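PDB 2QCV: 5-dehydro-2-deoxygluconokinase from Bacillus halodurans C-125, which probably phosphorylates 5-dehydro-2-deoxy-D-gluconate with ATP to give its 6-phosphate, a step in the breakdown of myo-inositol to acetyl-CoA. Local coordinates for residues A16-A20 against V121-L126; V131-R137 against L164-V170. One frame throughout, in Å; residues are numbered along the deposited sequence.

Interaction 1. Residues A16-A20 against V121-L126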
# COMPACT_ATOMS: atom_id res chain seq x y z
N ALA A 16 15.19 -13.11 23.50
CA ALA A 16 14.08 -13.39 22.58
C ALA A 16 14.00 -12.29 21.54
O ALA A 16 14.42 -11.14 21.77
CB ALA A 16 12.78 -13.51 23.32
N ILE A 17 13.46 -12.65 20.38
CA ILE A 17 13.31 -11.72 19.26
C ILE A 17 11.89 -11.79 18.76
O ILE A 17 11.34 -12.87 18.55
CB ILE A 17 14.35 -11.99 18.12
CG1 ILE A 17 14.20 -11.02 16.96
CG2 ILE A 17 14.32 -13.43 17.63
CD1 ILE A 17 15.45 -10.92 16.05
N GLY A 18 11.29 -10.61 18.61
CA GLY A 18 10.01 -10.45 17.94
C GLY A 18 9.16 -9.41 18.64
O GLY A 18 9.61 -8.29 18.87
N ARG A 19 7.91 -9.79 18.94
CA ARG A 19 6.87 -8.84 19.38
C ARG A 19 6.82 -8.62 20.88
O ARG A 19 6.69 -9.57 21.68
CB ARG A 19 5.49 -9.36 18.95
CG ARG A 19 4.32 -8.53 19.44
CD ARG A 19 3.02 -9.00 18.73
NE ARG A 19 3.09 -8.57 17.34
CZ ARG A 19 2.43 -9.11 16.31
NH1 ARG A 19 1.56 -10.09 16.50
NH2 ARG A 19 2.63 -8.61 15.10
N ALA A 20 6.80 -7.34 21.24
CA ALA A 20 6.36 -6.87 22.55
C ALA A 20 5.25 -5.87 22.27
O ALA A 20 5.46 -4.89 21.53
CB ALA A 20 7.49 -6.23 23.34
N VAL A 121 2.19 -2.83 12.36
CA VAL A 121 2.60 -2.51 13.71
C VAL A 121 4.12 -2.42 13.81
O VAL A 121 4.84 -3.02 12.99
CB VAL A 121 1.96 -3.48 14.76
CG1 VAL A 121 0.48 -3.22 14.83
CG2 VAL A 121 2.32 -4.98 14.58
N ALA A 122 4.59 -1.66 14.80
CA ALA A 122 6.00 -1.39 15.00
C ALA A 122 6.85 -2.67 15.04
O ALA A 122 7.94 -2.68 14.49
CB ALA A 122 6.21 -0.55 16.26
N ASP A 123 6.39 -3.72 15.72
CA ASP A 123 7.26 -4.89 15.90
C ASP A 123 7.66 -5.58 14.60
O ASP A 123 8.68 -6.25 14.55
CB ASP A 123 6.71 -5.87 16.91
CG ASP A 123 5.42 -6.54 16.45
OD1 ASP A 123 5.49 -7.46 15.63
OD2 ASP A 123 4.36 -6.19 17.00
N LEU A 124 6.84 -5.39 13.57
CA LEU A 124 7.07 -6.01 12.27
C LEU A 124 8.10 -5.25 11.44
O LEU A 124 8.56 -5.79 10.45
CB LEU A 124 5.75 -6.13 11.49
CG LEU A 124 4.70 -7.08 12.10
CD1 LEU A 124 3.39 -7.00 11.27
CD2 LEU A 124 5.24 -8.47 12.20
N TYR A 125 8.48 -4.04 11.87
CA TYR A 125 9.49 -3.24 11.19
C TYR A 125 10.91 -3.40 11.76
O TYR A 125 11.80 -2.68 11.34
CB TYR A 125 9.05 -1.77 11.18
CG TYR A 125 7.94 -1.62 10.19
CD1 TYR A 125 8.23 -1.46 8.85
CD2 TYR A 125 6.60 -1.76 10.57
CE1 TYR A 125 7.26 -1.39 7.91
CE2 TYR A 125 5.58 -1.67 9.62
CZ TYR A 125 5.92 -1.49 8.29
OH TYR A 125 4.98 -1.39 7.31
N LEU A 126 11.10 -4.30 12.70
CA LEU A 126 12.45 -4.69 13.11
C LEU A 126 13.16 -5.18 11.85
O LEU A 126 12.59 -5.95 11.06
CB LEU A 126 12.41 -5.81 14.17
CG LEU A 126 13.74 -6.35 14.69
CD1 LEU A 126 14.44 -5.26 15.57
CD2 LEU A 126 13.53 -7.72 15.43
O HOH W 1 10.11 -6.47 16.86

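Interaction 2. Residues V131-R137 against L164-V170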
# COMPACT_ATOMS: atom_id res chain seq x y z
N VAL A 131 19.64 -5.88 14.26
CA VAL A 131 20.04 -7.12 14.91
C VAL A 131 21.57 -7.13 15.15
O VAL A 131 22.35 -7.11 14.20
CB VAL A 131 19.65 -8.32 14.09
CG1 VAL A 131 20.07 -9.63 14.78
CG2 VAL A 131 18.15 -8.30 13.85
N ASN A 132 21.95 -7.17 16.42
CA ASN A 132 23.34 -6.99 16.86
C ASN A 132 24.00 -8.32 17.29
O ASN A 132 23.63 -8.92 18.31
CB ASN A 132 23.38 -5.99 18.01
CG ASN A 132 24.80 -5.54 18.36
OD1 ASN A 132 25.73 -6.32 18.34
ND2 ASN A 132 24.97 -4.24 18.63
N GLU A 133 25.00 -8.74 16.54
CA GLU A 133 25.76 -9.97 16.87
C GLU A 133 26.41 -9.93 18.24
O GLU A 133 26.43 -10.97 18.92
CB GLU A 133 26.78 -10.29 15.79
CG GLU A 133 27.51 -11.60 15.97
CD GLU A 133 28.25 -12.01 14.72
OE1 GLU A 133 28.26 -11.19 13.73
OE2 GLU A 133 28.75 -13.14 14.70
N ALA A 134 26.94 -8.75 18.65
CA ALA A 134 27.60 -8.58 19.94
C ALA A 134 26.64 -8.81 21.11
O ALA A 134 27.06 -9.23 22.18
CB ALA A 134 28.26 -7.17 20.06
N TYR A 135 25.35 -8.59 20.87
CA TYR A 135 24.34 -8.79 21.90
C TYR A 135 23.97 -10.25 21.96
O TYR A 135 24.02 -10.88 23.00
CB TYR A 135 23.12 -7.98 21.58
CG TYR A 135 22.08 -7.91 22.66
CD1 TYR A 135 22.38 -7.52 23.94
CD2 TYR A 135 20.75 -8.21 22.37
CE1 TYR A 135 21.37 -7.40 24.90
CE2 TYR A 135 19.78 -8.11 23.33
CZ TYR A 135 20.08 -7.69 24.58
OH TYR A 135 19.05 -7.57 25.49
N ILE A 136 23.61 -10.81 20.81
CA ILE A 136 23.23 -12.23 20.73
C ILE A 136 24.28 -13.17 21.32
O ILE A 136 23.96 -14.08 22.08
CB ILE A 136 22.90 -12.60 19.25
CG1 ILE A 136 21.63 -11.88 18.79
CG2 ILE A 136 22.81 -14.13 19.05
CD1 ILE A 136 21.30 -12.05 17.26
N ARG A 137 25.55 -12.94 21.02
CA ARG A 137 26.58 -13.83 21.51
C ARG A 137 26.80 -13.86 23.03
O ARG A 137 27.52 -14.72 23.50
CB ARG A 137 27.90 -13.58 20.81
CG ARG A 137 28.54 -12.32 21.18
CD ARG A 137 29.73 -12.09 20.25
NE ARG A 137 30.41 -10.86 20.61
CZ ARG A 137 31.09 -10.09 19.75
NH1 ARG A 137 31.19 -10.40 18.46
NH2 ARG A 137 31.65 -8.98 20.19
N LEU A 164 23.50 -15.56 13.21
CA LEU A 164 24.42 -15.01 14.17
C LEU A 164 24.47 -15.85 15.42
O LEU A 164 25.57 -16.14 15.94
CB LEU A 164 24.01 -13.54 14.49
CG LEU A 164 24.53 -12.45 13.57
CD1 LEU A 164 24.41 -12.81 12.10
CD2 LEU A 164 23.77 -11.17 13.90
N ALA A 165 23.31 -16.32 15.90
CA ALA A 165 23.27 -17.24 17.05
C ALA A 165 24.09 -18.48 16.77
O ALA A 165 24.99 -18.87 17.52
CB ALA A 165 21.80 -17.61 17.43
N LYS A 166 23.80 -19.11 15.65
CA LYS A 166 24.44 -20.39 15.35
C LYS A 166 25.96 -20.30 15.28
O LYS A 166 26.67 -21.19 15.78
CB LYS A 166 23.87 -20.97 14.07
CG LYS A 166 22.48 -21.57 14.28
CD LYS A 166 21.77 -21.74 12.99
CE LYS A 166 22.27 -22.92 12.18
NZ LYS A 166 21.75 -24.18 12.73
N ARG A 167 26.46 -19.24 14.68
CA ARG A 167 27.90 -19.06 14.52
C ARG A 167 28.61 -18.59 15.79
O ARG A 167 29.81 -18.63 15.83
CB ARG A 167 28.23 -18.19 13.35
CG ARG A 167 28.00 -16.73 13.51
CD ARG A 167 28.15 -16.10 12.14
NE ARG A 167 28.10 -14.64 12.18
CZ ARG A 167 27.74 -13.89 11.15
NH1 ARG A 167 27.37 -14.44 9.99
NH2 ARG A 167 27.70 -12.59 11.29
N ASN A 168 27.85 -18.25 16.82
CA ASN A 168 28.39 -17.90 18.13
C ASN A 168 28.04 -18.92 19.22
O ASN A 168 28.15 -18.63 20.42
CB ASN A 168 27.88 -16.50 18.48
CG ASN A 168 28.61 -15.44 17.70
OD1 ASN A 168 29.73 -15.10 18.05
ND2 ASN A 168 27.99 -14.93 16.64
N ASP A 169 27.62 -20.11 18.81
CA ASP A 169 27.34 -21.19 19.73
C ASP A 169 26.25 -20.80 20.73
O ASP A 169 26.32 -21.12 21.91
CB ASP A 169 28.65 -21.62 20.41
CG ASP A 169 28.54 -22.94 21.10
OD1 ASP A 169 27.75 -23.77 20.61
OD2 ASP A 169 29.23 -23.13 22.13
N VAL A 170 25.27 -20.08 20.22
CA VAL A 170 24.08 -19.69 20.95
C VAL A 170 22.97 -20.65 20.48
O VAL A 170 22.69 -20.76 19.28
CB VAL A 170 23.69 -18.24 20.68
CG1 VAL A 170 22.40 -17.88 21.42
CG2 VAL A 170 24.84 -17.30 21.12
O HOH W 2 31.03 -12.92 17.23
O HOH W 3 29.07 -16.65 22.20

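Interaction 1. Residues A16-A20 against V121-L126
A salt bridge between Arg19 and the buried Asp123 fastens the segment that continues from central-sheet strand 12-17 to the short 3-10 turn 122-124 that follows strand 111-117. Arg19 NE gives Asp123 OD2 a nearly straight hydrogen bond of 2.7 Å, while NH2 adds a weak, bent one of 3.1 Å to Asp123 OD1. The carboxylate sits at the edge of the guanidinium, but the two planes stand 64° apart, and NE meets OD2 from above the carboxylate plane, so this is not the flat two-pronged pairing of coplanar groups. Two torsions bring the groups together. Asp123 holds CG between its own backbone N and carbonyl carbon (chi1 66°), facing the other segment, and the arginine chain, extended as far as CD, bends at chi3 (-71°) to bring NE back over the acid. The aliphatic part of Arg19 lies against the same carboxylate, with CG 3.4 Å from Asp123 OD2. Beyond the acid, the NH2 end of the arginine is bordered obliquely by Val121 CG2 at 3.7 Å and by Leu124 CD2 at 3.9 Å, two methyl groups that lie beside it. On the sheet side of the bridge the contact turns apolar: Ile17 CG1 packs on Leu126 CD2 at 3.7 Å, and both side chains also touch Ile64 of the adjacent strand. Between these two zones a water lies within hydrogen-bonding distance of both Gly18 O (2.8 Å) and Asp123 O and can link the two backbones. Gly18 itself has backbone angles at which a CB would run into the carbonyl O of Ile17. A strand of a mainly parallel, helix-flanked sheet running out toward a smaller four-stranded sheet is typical of the ribokinase-like fold of PfkB sugar kinases.

Interaction 2. Residues V131-R137 against L164-V170
Polar contacts centre on Glu133, in the first turn of helix 133-136, whose carboxylate is held by two consecutive residues at the end of helix 154-167. Arg167 takes it side-on with two nitrogens: NH2 reaches Glu133 OE1 at 2.9 Å and NE reaches OE2 at 3.0 Å, both almost straight. The oxygens lie close to the guanidinium plane, yet the arginine comes from above the carboxylate, the planes being 44° apart. Asn168 ND2 adds a bond of 2.7 Å to Glu133 OE2 on its anti side, its amide turned 82° from the carboxylate. The second N-H of ND2 goes to Leu164 O at 2.8 Å, which fixes the rotation of the amide. Glu133 reaches these donors with CG opposite its backbone N (chi1 -174°) and an extended chain beyond. A lysine in its place would probably leave Arg167 without its countercharge, set a like charge against it and deprive Asn168 ND2 of one acceptor.

Waters extend the polar layer. One accepts from Arg137 NH1 and donates to Asn168 OD1, and another bridges Arg137 O and Asn168 O.

Apolar contacts lie beneath. Leu164 CD2 packs on Glu133 CB at 3.7 Å and more loosely on Val131 CG1. Ile136 CG2 rests 3.7 Å from Ala165 CA and meets Val170 CG2 at 4.3 Å.

Both helix ends are closed locally: Asn132 OD1 caps the first turn of helix 133-136 through weak bonds from Ala134 N and Tyr135 N, and a Schellman motif with Asp169 at C-prime finishes helix 154-167. Together the three direct bonds and the cationic partner are consistent with a firmly oriented, ionised Glu133 that pins two neighbouring helix termini above an apolar base.

Overall arrangement
From the N terminus, the chain enters the central sheet with strand 12-17, then builds strands of both sheets and two helices, and returns at 121-126, where interaction 1 closes a loop of 100 residues. It then runs directly into helix 133-136, passes through strand 139-145 and helix 154-167, and closes the shorter loop of interaction 2 at 164-170, just ahead of strand 171-175. The two contacts neither nest nor cross but follow in series, their centres 18 Å apart. The first ties the continuation of strand 12-17 to the connection from the small sheet; the second joins two helices beside the large one. Helix 154-167 links them, since Ile17 and Ile136 both touch Ala161.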